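Local atomic coordinates of GphF Dehydratase 1 (Archangium violaceum, PDB entry 6MBH), a protein that probably dehydrates acyl intermediates in the gephyronic acid polyketide synthase, and is present here as a variant that has lost olefin isomerase activity. Residues G176-G181 against R243-L248; G146-L151 against I169-R174; G228-E233 against V277-L282. One frame throughout, in Å; residues are numbered along the deposited sequence.

In the fold
All three contacts pair antiparallel strands in the second of the two hotdog-family regions of this dehydratase. Interactions 1 and 2 are immediate neighbours, their centres about 10 Å apart: strand 169-175 turns back into strand 178-184, and I180 O lies 2.9 Å from E173 N in a probable hydrogen bond. Strand order then runs from 178-184 through 241-248 and 259-267 to 273-284 and 224-234, which puts interaction 3 about 15 Å from interaction 1 and 23 Å from interaction 2, measured between centres. Helix 200-214 is common to all three, since L246, L172 and L280, one from each contact, pack against it.

Interaction 1. Residues G176-G181 against R243-L248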
loop_
_atom_site.group_PDB
_atom_site.type_symbol
_atom_site.label_atom_id
_atom_site.label_comp_id
_atom_site.label_asym_id
_atom_site.label_seq_id
_atom_site.Cartn_x
_atom_site.Cartn_y
_atom_site.Cartn_z
ATOM N N GLY A 176 11.320 18.278 12.115
ATOM C CA GLY A 176 10.480 17.755 13.195
ATOM C C GLY A 176 9.786 16.481 12.754
ATOM O O GLY A 176 10.451 15.592 12.272
ATOM N N ARG A 177 8.471 16.433 12.876
ATOM C CA ARG A 177 7.734 15.216 12.477
ATOM C C ARG A 177 7.159 15.355 11.068
ATOM O O ARG A 177 6.364 14.513 10.711
ATOM C CB ARG A 177 6.668 14.906 13.524
ATOM C CG ARG A 177 7.286 14.406 14.817
ATOM C CD ARG A 177 6.255 13.878 15.766
ATOM N NE ARG A 177 5.703 15.013 16.459
ATOM C CZ ARG A 177 6.095 15.402 17.659
ATOM N NH1 ARG A 177 6.966 14.690 18.348
ATOM N NH2 ARG A 177 5.612 16.508 18.168
ATOM N N GLU A 178 7.569 16.385 10.325
ATOM C CA GLU A 178 7.078 16.518 8.952
ATOM C C GLU A 178 8.240 16.270 8.005
ATOM O O GLU A 178 9.391 16.519 8.356
ATOM C CB GLU A 178 6.513 17.928 8.673
ATOM C CG GLU A 178 5.177 18.130 9.254
ATOM C CD GLU A 178 4.577 19.489 8.869
ATOM O OE1 GLU A 178 4.898 20.050 7.767
ATOM O OE2 GLU A 178 3.769 19.970 9.706
ATOM N N ALA A 179 7.928 15.841 6.789
ATOM C CA ALA A 179 8.995 15.585 5.827
ATOM C C ALA A 179 8.442 15.663 4.416
ATOM O O ALA A 179 7.229 15.522 4.174
ATOM C CB ALA A 179 9.645 14.199 6.053
ATOM N N ILE A 180 9.358 15.863 3.473
ATOM C CA ILE A 180 9.052 15.743 2.056
ATOM C C ILE A 180 10.016 14.748 1.441
ATOM O O ILE A 180 11.237 14.897 1.586
ATOM C CB ILE A 180 9.198 17.090 1.325
ATOM C CG1 ILE A 180 8.345 18.188 1.968
ATOM C CG2 ILE A 180 8.819 16.865 -0.133
ATOM C CD1 ILE A 180 7.063 18.383 1.313
ATOM N N GLY A 181 9.479 13.748 0.751
ATOM C CA GLY A 181 10.272 12.730 0.079
ATOM C C GLY A 181 10.083 12.835 -1.435
ATOM O O GLY A 181 9.109 13.426 -1.927
ATOM N N ARG A 243 6.377 13.469 -5.418
ATOM C CA ARG A 243 6.934 14.060 -4.217
ATOM C C ARG A 243 5.868 13.944 -3.146
ATOM O O ARG A 243 4.694 14.179 -3.422
ATOM C CB ARG A 243 7.346 15.534 -4.422
ATOM C CG ARG A 243 8.580 15.646 -5.341
ATOM C CD ARG A 243 9.195 17.088 -5.354
ATOM N NE ARG A 243 10.059 17.263 -6.524
ATOM C CZ ARG A 243 11.372 17.022 -6.534
ATOM N NH1 ARG A 243 11.986 16.603 -5.439
ATOM N NH2 ARG A 243 12.073 17.202 -7.648
ATOM N N VAL A 244 6.256 13.477 -1.964
ATOM C CA VAL A 244 5.282 13.151 -0.923
ATOM C C VAL A 244 5.528 14.011 0.309
ATOM O O VAL A 244 6.668 14.163 0.768
ATOM C CB VAL A 244 5.327 11.642 -0.575
ATOM C CG1 VAL A 244 6.737 11.177 -0.241
ATOM C CG2 VAL A 244 4.374 11.325 0.577
ATOM N N HIS A 245 4.465 14.565 0.852
ATOM C CA HIS A 245 4.513 15.333 2.084
ATOM C C HIS A 245 3.923 14.438 3.157
ATOM O O HIS A 245 2.836 13.868 2.972
ATOM C CB HIS A 245 3.669 16.617 1.989
ATOM C CG HIS A 245 3.685 17.418 3.254
ATOM N ND1 HIS A 245 2.614 18.192 3.665
ATOM C CD2 HIS A 245 4.679 17.650 4.147
ATOM C CE1 HIS A 245 2.938 18.817 4.791
ATOM N NE2 HIS A 245 4.179 18.499 5.110
ATOM N N LEU A 246 4.639 14.256 4.248
ATOM C CA LEU A 246 4.115 13.347 5.274
ATOM C C LEU A 246 4.224 13.983 6.651
ATOM O O LEU A 246 5.069 14.759 6.851
ATOM C CB LEU A 246 4.891 12.031 5.247
ATOM C CG LEU A 246 6.398 12.176 5.262
ATOM C CD1 LEU A 246 7.038 11.112 6.110
ATOM C CD2 LEU A 246 6.953 12.153 3.851
ATOM N N ARG A 247 3.358 13.542 7.548
ATOM C CA ARG A 247 3.377 14.079 8.907
ATOM C C ARG A 247 3.138 12.933 9.878
ATOM O O ARG A 247 2.117 12.218 9.772
ATOM C CB ARG A 247 2.330 15.182 9.096
ATOM C CG ARG A 247 2.274 15.714 10.493
ATOM C CD ARG A 247 1.164 16.714 10.618
ATOM N NE ARG A 247 1.528 17.989 9.979
ATOM C CZ ARG A 247 1.098 18.421 8.787
ATOM N NH1 ARG A 247 0.259 17.693 8.045
ATOM N NH2 ARG A 247 1.517 19.592 8.333
ATOM N N LEU A 248 4.097 12.728 10.780
ATOM C CA LEU A 248 3.966 11.701 11.812
ATOM C C LEU A 248 3.273 12.317 13.022
ATOM O O LEU A 248 3.636 13.419 13.461
ATOM C CB LEU A 248 5.336 11.136 12.206
ATOM C CG LEU A 248 5.423 10.050 13.278
ATOM C CD1 LEU A 248 4.884 8.741 12.659
ATOM C CD2 LEU A 248 6.883 9.921 13.644
#
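E178 points its CG away from its own carbonyl carbon (chi1 -77°) and runs on extended, whereas R247 bends at chi3 (-75°), and the two side chains come to lie alongside each other, heading the same way. Their ends form a salt bridge, with E178 OE2 2.7 Å from R247 NH2 and 3.0 Å from R247 NE. Since one oxygen is shared by R247 NE and NH2, neither N-H points straight at it and both bonds are weak; the carboxylate and guanidinium planes stand 80° apart, and charge attraction probably does most of the work. The other oxygen, E178 OE1, accepts a hydrogen bond from H245 NE2 at 3.2 Å; it lies in the plane of the imidazole but is itself met from above the carboxylate. One glutamate thus serves two basic residues on the same face, where I180 adds an apolar touch, its CD1 3.8 Å from H245 CD2.

The opposite face is apolar. A179 and L246 form a hydrogen-bonded pair, and the small alanine fits beside the branched leucine, A179 CB standing 3.9 Å from L246 CG. G181, with no side chain, lets V244 CG1 settle 3.9 Å from its CA. Backbone bonds join both pairs in each direction, and L248 N adds one to R177 O at 2.9 Å.

In this hotdog-family sheet, L246 rests on C209, V210 and L213 of helix 200-214, V244 reaches L264 and L266 of strand 259-267, and A179 also touches L172 and R174 of strand 169-175.

Interaction 2. Residues G146-L151 against I169-R174; sequences GEAVEL and IRHLER
G146 meets E173 first: its N-H gives a nearly straight hydrogen bond of 2.9 Å to E173 OE2, reaching that oxygen on its anti side and somewhat out of the carboxylate plane. E173 gets there by setting CG opposite its backbone N (chi1 -171°) and bending at chi2, which carries the carboxylate back to the start of the neighbouring segment. Lacking a side chain, G146 can also bring its CA to 3.4 Å from R174 O.

E147 and R174 follow as an antiparallel hydrogen-bonded pair, with E147 N bound to R174 O and R174 N to E147 O at 2.8 Å. Although the carboxylate and guanidinium planes are only 12° apart, E147 OE1 stays 5.2 Å from R174 NE; the arginine turns its guanidinium to the backbone oxygens of G176 and L213 instead. Strand 147-148 is the outermost on this side of the hotdog-family sheet within the chain; A148 is exposed on it, and its CB merely approaches the ring of H171.

At V149 the contact becomes apolar. Its N still bonds to L172 O, while V149 CG2 lies alongside the leucine, 3.9 Å from L172 CG. The backbones then part, and a water fills the step, donating to V149 O and accepting from L172 N at 2.9 Å. E150 occupies the N-cap position of helix 151-158. L151, in the first turn, reaches back across strand 169-175 with both methyls: L151 CD1 is 3.8 Å from I169 CG2, and L151 CD2 packs at L172 CB, each side chain crossed at about a right angle. Y155 of the same helix hydrogen-bonds I169 O through its hydroxyl.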
loop_
_atom_site.group_PDB
_atom_site.type_symbol
_atom_site.label_atom_id
_atom_site.label_comp_id
_atom_site.label_asym_id
_atom_site.label_seq_id
_atom_site.Cartn_x
_atom_site.Cartn_y
_atom_site.Cartn_z
ATOM N N GLY A 146 14.806 21.598 5.641
ATOM C CA GLY A 146 15.122 20.908 6.877
ATOM C C GLY A 146 16.410 20.150 6.741
ATOM O O GLY A 146 17.390 20.654 6.176
ATOM N N GLU A 147 16.452 18.972 7.325
ATOM C CA GLU A 147 17.662 18.185 7.345
ATOM C C GLU A 147 17.416 16.990 6.451
ATOM O O GLU A 147 16.357 16.369 6.550
ATOM C CB GLU A 147 18.021 17.735 8.770
ATOM C CG GLU A 147 17.904 18.822 9.838
ATOM C CD GLU A 147 16.557 18.811 10.568
ATOM O OE1 GLU A 147 16.222 17.758 11.167
ATOM O OE2 GLU A 147 15.842 19.853 10.542
ATOM N N ALA A 148 18.389 16.682 5.596
ATOM C CA ALA A 148 18.295 15.506 4.753
ATOM C C ALA A 148 18.474 14.261 5.605
ATOM O O ALA A 148 19.390 14.181 6.438
ATOM C CB ALA A 148 19.357 15.538 3.663
ATOM N N VAL A 149 17.592 13.311 5.410
ATOM C CA VAL A 149 17.700 12.006 6.050
ATOM C C VAL A 149 18.781 11.181 5.340
ATOM O O VAL A 149 18.823 11.115 4.110
ATOM C CB VAL A 149 16.342 11.290 6.031
ATOM C CG1 VAL A 149 16.535 9.865 6.649
ATOM C CG2 VAL A 149 15.289 12.134 6.815
ATOM N N GLU A 150 19.662 10.547 6.112
ATOM C CA GLU A 150 20.686 9.653 5.558
ATOM C C GLU A 150 20.036 8.363 5.068
ATOM O O GLU A 150 19.852 7.412 5.841
ATOM C CB GLU A 150 21.752 9.355 6.611
ATOM C CG GLU A 150 22.574 10.575 7.043
ATOM C CD GLU A 150 23.847 10.213 7.858
ATOM O OE1 GLU A 150 23.912 9.109 8.468
ATOM O OE2 GLU A 150 24.791 11.041 7.883
ATOM N N LEU A 151 19.726 8.293 3.769
ATOM C CA LEU A 151 18.961 7.142 3.288
ATOM C C LEU A 151 19.826 5.891 3.082
ATOM O O LEU A 151 19.288 4.773 3.056
ATOM C CB LEU A 151 18.226 7.490 2.004
ATOM C CG LEU A 151 17.050 8.449 2.050
ATOM C CD1 LEU A 151 16.747 8.918 0.635
ATOM C CD2 LEU A 151 15.786 7.854 2.747
ATOM N N ILE A 169 13.088 5.618 -2.608
ATOM C CA ILE A 169 13.172 6.983 -2.079
ATOM C C ILE A 169 14.486 7.561 -2.564
ATOM O O ILE A 169 15.563 7.005 -2.293
ATOM C CB ILE A 169 13.090 7.006 -0.544
ATOM C CG1 ILE A 169 11.884 6.188 -0.037
ATOM C CG2 ILE A 169 13.065 8.486 -0.009
ATOM C CD1 ILE A 169 12.011 5.974 1.484
ATOM N N ARG A 170 14.403 8.668 -3.302
ATOM C CA ARG A 170 15.587 9.349 -3.793
ATOM C C ARG A 170 16.126 10.375 -2.836
ATOM O O ARG A 170 17.342 10.664 -2.862
ATOM C CB ARG A 170 15.256 10.031 -5.132
ATOM C CG ARG A 170 14.801 9.006 -6.172
ATOM C CD ARG A 170 15.981 8.040 -6.531
ATOM N NE ARG A 170 15.579 7.165 -7.632
ATOM C CZ ARG A 170 15.927 7.363 -8.901
ATOM N NH1 ARG A 170 16.737 8.373 -9.244
ATOM N NH2 ARG A 170 15.466 6.531 -9.816
ATOM N N HIS A 171 15.237 11.019 -2.080
ATOM C CA HIS A 171 15.664 12.079 -1.182
ATOM C C HIS A 171 14.551 12.206 -0.168
ATOM O O HIS A 171 13.367 11.988 -0.498
ATOM C CB HIS A 171 15.875 13.395 -1.928
ATOM C CG HIS A 171 16.470 14.484 -1.085
ATOM N ND1 HIS A 171 15.704 15.452 -0.471
ATOM C CD2 HIS A 171 17.755 14.759 -0.762
ATOM C CE1 HIS A 171 16.491 16.280 0.197
ATOM N NE2 HIS A 171 17.740 15.884 0.034
ATOM N N LEU A 172 14.932 12.535 1.058
ATOM C CA LEU A 172 13.940 12.730 2.109
ATOM C C LEU A 172 14.463 13.815 3.036
ATOM O O LEU A 172 15.581 13.718 3.520
ATOM C CB LEU A 172 13.707 11.400 2.858
ATOM C CG LEU A 172 12.716 11.454 4.028
ATOM C CD1 LEU A 172 11.304 11.891 3.510
ATOM C CD2 LEU A 172 12.553 10.075 4.682
ATOM N N GLU A 173 13.671 14.867 3.195
ATOM C CA GLU A 173 14.057 16.031 4.018
ATOM C C GLU A 173 13.069 16.174 5.175
ATOM O O GLU A 173 11.896 16.195 4.922
ATOM C CB GLU A 173 14.063 17.266 3.129
ATOM C CG GLU A 173 14.647 18.465 3.820
ATOM C CD GLU A 173 15.715 19.184 3.029
ATOM O OE1 GLU A 173 16.460 18.528 2.312
ATOM O OE2 GLU A 173 15.787 20.389 3.145
ATOM N N ARG A 174 13.566 16.287 6.402
ATOM C CA ARG A 174 12.634 16.345 7.549
ATOM C C ARG A 174 12.800 17.626 8.365
ATOM O O ARG A 174 13.862 18.177 8.395
ATOM C CB ARG A 174 12.758 15.116 8.462
ATOM C CG ARG A 174 13.679 15.263 9.663
ATOM C CD ARG A 174 13.784 14.013 10.528
ATOM N NE ARG A 174 12.736 13.940 11.527
ATOM C CZ ARG A 174 12.431 12.900 12.301
ATOM N NH1 ARG A 174 13.124 11.776 12.247
ATOM N NH2 ARG A 174 11.407 12.992 13.125
HETATM O O HOH W 1 17.770 12.338 1.707
#

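Interaction 3. Residues G228-E233 against V277-L282; sequences GCARIE and VDALQL
C229, I232 and V277 form the apolar centre of this contact, an antiparallel strand pair interrupted by a classic beta bulge. The two methyls of V277 are shared out, CG1 lying 4.3 Å from C229 CB and CG2 4.2 Å from I232 CG1. Compact and beta-branched residues suit this interior face, where C229 also packs on V79 of strand 73-81 and V277 on L264 of strand 259-267. L280 continues the apolar surface, touching F207 of helix 200-214.

Farther out, two alanines meet across the bulge, A230 CB and A279 CB being 3.9 Å apart; their small size suits the place where both backbones bend. A230 and R231 together face D278: D278 O accepts a hydrogen bond from A230 N at 2.9 Å and a weak one from R231 N. Regular pairing resumes on either side of the bulge: D278 N bonds to R231 O, and Q281 N makes an almost perfectly straight bond of 2.8 Å to G228 O.

At the polar edge R231 and D278 run side by side in the same direction, yet the aspartate touches only the aliphatic part of the arginine, D278 OD2 being 3.8 Å from R231 CD. With CG opposite the backbone N (chi1 178°) and the chain straight as far as NE, R231 carries its charge past D278 to a salt bridge with E77 through NH1. R231 NE forms a second salt bridge, within its own strand, 2.8 Å from E233 OE2, which it meets at the anti lone pair.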
loop_
_atom_site.group_PDB
_atom_site.type_symbol
_atom_site.label_atom_id
_atom_site.label_comp_id
_atom_site.label_asym_id
_atom_site.label_seq_id
_atom_site.Cartn_x
_atom_site.Cartn_y
_atom_site.Cartn_z
ATOM N N GLY A 228 -4.043 -0.292 8.916
ATOM C CA GLY A 228 -5.202 0.245 8.232
ATOM C C GLY A 228 -5.041 1.739 8.057
ATOM O O GLY A 228 -4.018 2.320 8.409
ATOM N N CYS A 229 -6.090 2.353 7.515
ATOM C CA CYS A 229 -6.090 3.814 7.436
ATOM C C CYS A 229 -7.532 4.278 7.347
ATOM O O CYS A 229 -8.445 3.485 7.084
ATOM C CB CYS A 229 -5.246 4.332 6.295
ATOM S SG CYS A 229 -5.986 4.112 4.721
ATOM N N ALA A 230 -7.753 5.577 7.644
ATOM C CA ALA A 230 -9.103 6.108 7.650
ATOM C C ALA A 230 -9.584 6.353 6.232
ATOM O O ALA A 230 -10.760 6.127 5.934
ATOM C CB ALA A 230 -9.175 7.428 8.451
ATOM N N ARG A 231 -8.694 6.874 5.358
ATOM C CA ARG A 231 -9.175 7.220 4.022
ATOM C C ARG A 231 -7.996 7.276 3.064
ATOM O O ARG A 231 -6.938 7.795 3.412
ATOM C CB ARG A 231 -9.894 8.586 4.041
ATOM C CG ARG A 231 -10.394 9.068 2.736
ATOM C CD ARG A 231 -11.118 10.459 2.960
ATOM N NE ARG A 231 -12.133 10.677 1.957
ATOM C CZ ARG A 231 -13.386 10.217 2.059
ATOM N NH1 ARG A 231 -13.744 9.487 3.118
ATOM N NH2 ARG A 231 -14.283 10.466 1.096
ATOM N N ILE A 232 -8.186 6.773 1.845
ATOM C CA ILE A 232 -7.256 7.002 0.736
ATOM C C ILE A 232 -8.069 7.614 -0.388
ATOM O O ILE A 232 -9.141 7.103 -0.714
ATOM C CB ILE A 232 -6.599 5.700 0.248
ATOM C CG1 ILE A 232 -5.750 5.092 1.319
ATOM C CG2 ILE A 232 -5.697 5.968 -0.924
ATOM C CD1 ILE A 232 -5.496 3.560 1.012
ATOM N N GLU A 233 -7.601 8.736 -0.941
ATOM C CA GLU A 233 -8.265 9.326 -2.122
ATOM C C GLU A 233 -7.223 9.343 -3.232
ATOM O O GLU A 233 -6.111 9.841 -3.013
ATOM C CB GLU A 233 -8.777 10.763 -1.878
ATOM C CG GLU A 233 -9.899 10.914 -0.877
ATOM C CD GLU A 233 -10.355 12.366 -0.675
ATOM O OE1 GLU A 233 -9.755 13.261 -1.301
ATOM O OE2 GLU A 233 -11.317 12.588 0.105
ATOM N N VAL A 277 -3.540 10.091 1.968
ATOM C CA VAL A 277 -3.726 8.990 2.924
ATOM C C VAL A 277 -3.949 9.624 4.289
ATOM O O VAL A 277 -3.059 10.327 4.785
ATOM C CB VAL A 277 -2.499 8.050 2.975
ATOM C CG1 VAL A 277 -2.719 6.933 4.010
ATOM C CG2 VAL A 277 -2.273 7.471 1.574
ATOM N N ASP A 278 -5.144 9.428 4.874
ATOM C CA ASP A 278 -5.467 10.012 6.171
ATOM C C ASP A 278 -5.387 8.921 7.230
ATOM O O ASP A 278 -6.068 7.887 7.102
ATOM C CB ASP A 278 -6.867 10.612 6.184
ATOM C CG ASP A 278 -6.994 11.763 5.192
ATOM O OD1 ASP A 278 -5.978 12.455 4.967
ATOM O OD2 ASP A 278 -8.104 11.973 4.676
ATOM N N ALA A 279 -4.581 9.194 8.270
ATOM C CA ALA A 279 -4.539 8.392 9.494
ATOM C C ALA A 279 -4.213 6.944 9.164
ATOM O O ALA A 279 -4.934 6.014 9.536
ATOM C CB ALA A 279 -5.844 8.523 10.247
ATOM N N LEU A 280 -3.102 6.780 8.468
ATOM C CA LEU A 280 -2.388 5.516 8.390
ATOM C C LEU A 280 -2.004 5.070 9.791
ATOM O O LEU A 280 -1.326 5.817 10.511
ATOM C CB LEU A 280 -1.153 5.711 7.536
ATOM C CG LEU A 280 -0.225 4.475 7.475
ATOM C CD1 LEU A 280 -0.922 3.305 6.795
ATOM C CD2 LEU A 280 1.036 4.812 6.810
ATOM N N GLN A 281 -2.422 3.855 10.165
ATOM C CA GLN A 281 -2.093 3.293 11.455
ATOM C C GLN A 281 -1.006 2.262 11.250
ATOM O O GLN A 281 -1.155 1.370 10.396
ATOM C CB GLN A 281 -3.317 2.651 12.126
ATOM C CG GLN A 281 -4.518 3.623 12.311
ATOM C CD GLN A 281 -4.238 4.759 13.319
ATOM O OE1 GLN A 281 -3.241 4.751 14.058
ATOM N NE2 GLN A 281 -5.124 5.720 13.348
ATOM N N LEU A 282 0.029 2.333 12.103
ATOM C CA LEU A 282 1.183 1.436 12.062
ATOM C C LEU A 282 1.352 0.748 13.409
ATOM O O LEU A 282 1.193 1.383 14.455
ATOM C CB LEU A 282 2.472 2.202 11.751
ATOM C CG LEU A 282 2.474 3.017 10.447
ATOM C CD1 LEU A 282 3.781 3.736 10.338
ATOM C CD2 LEU A 282 2.306 2.058 9.247
#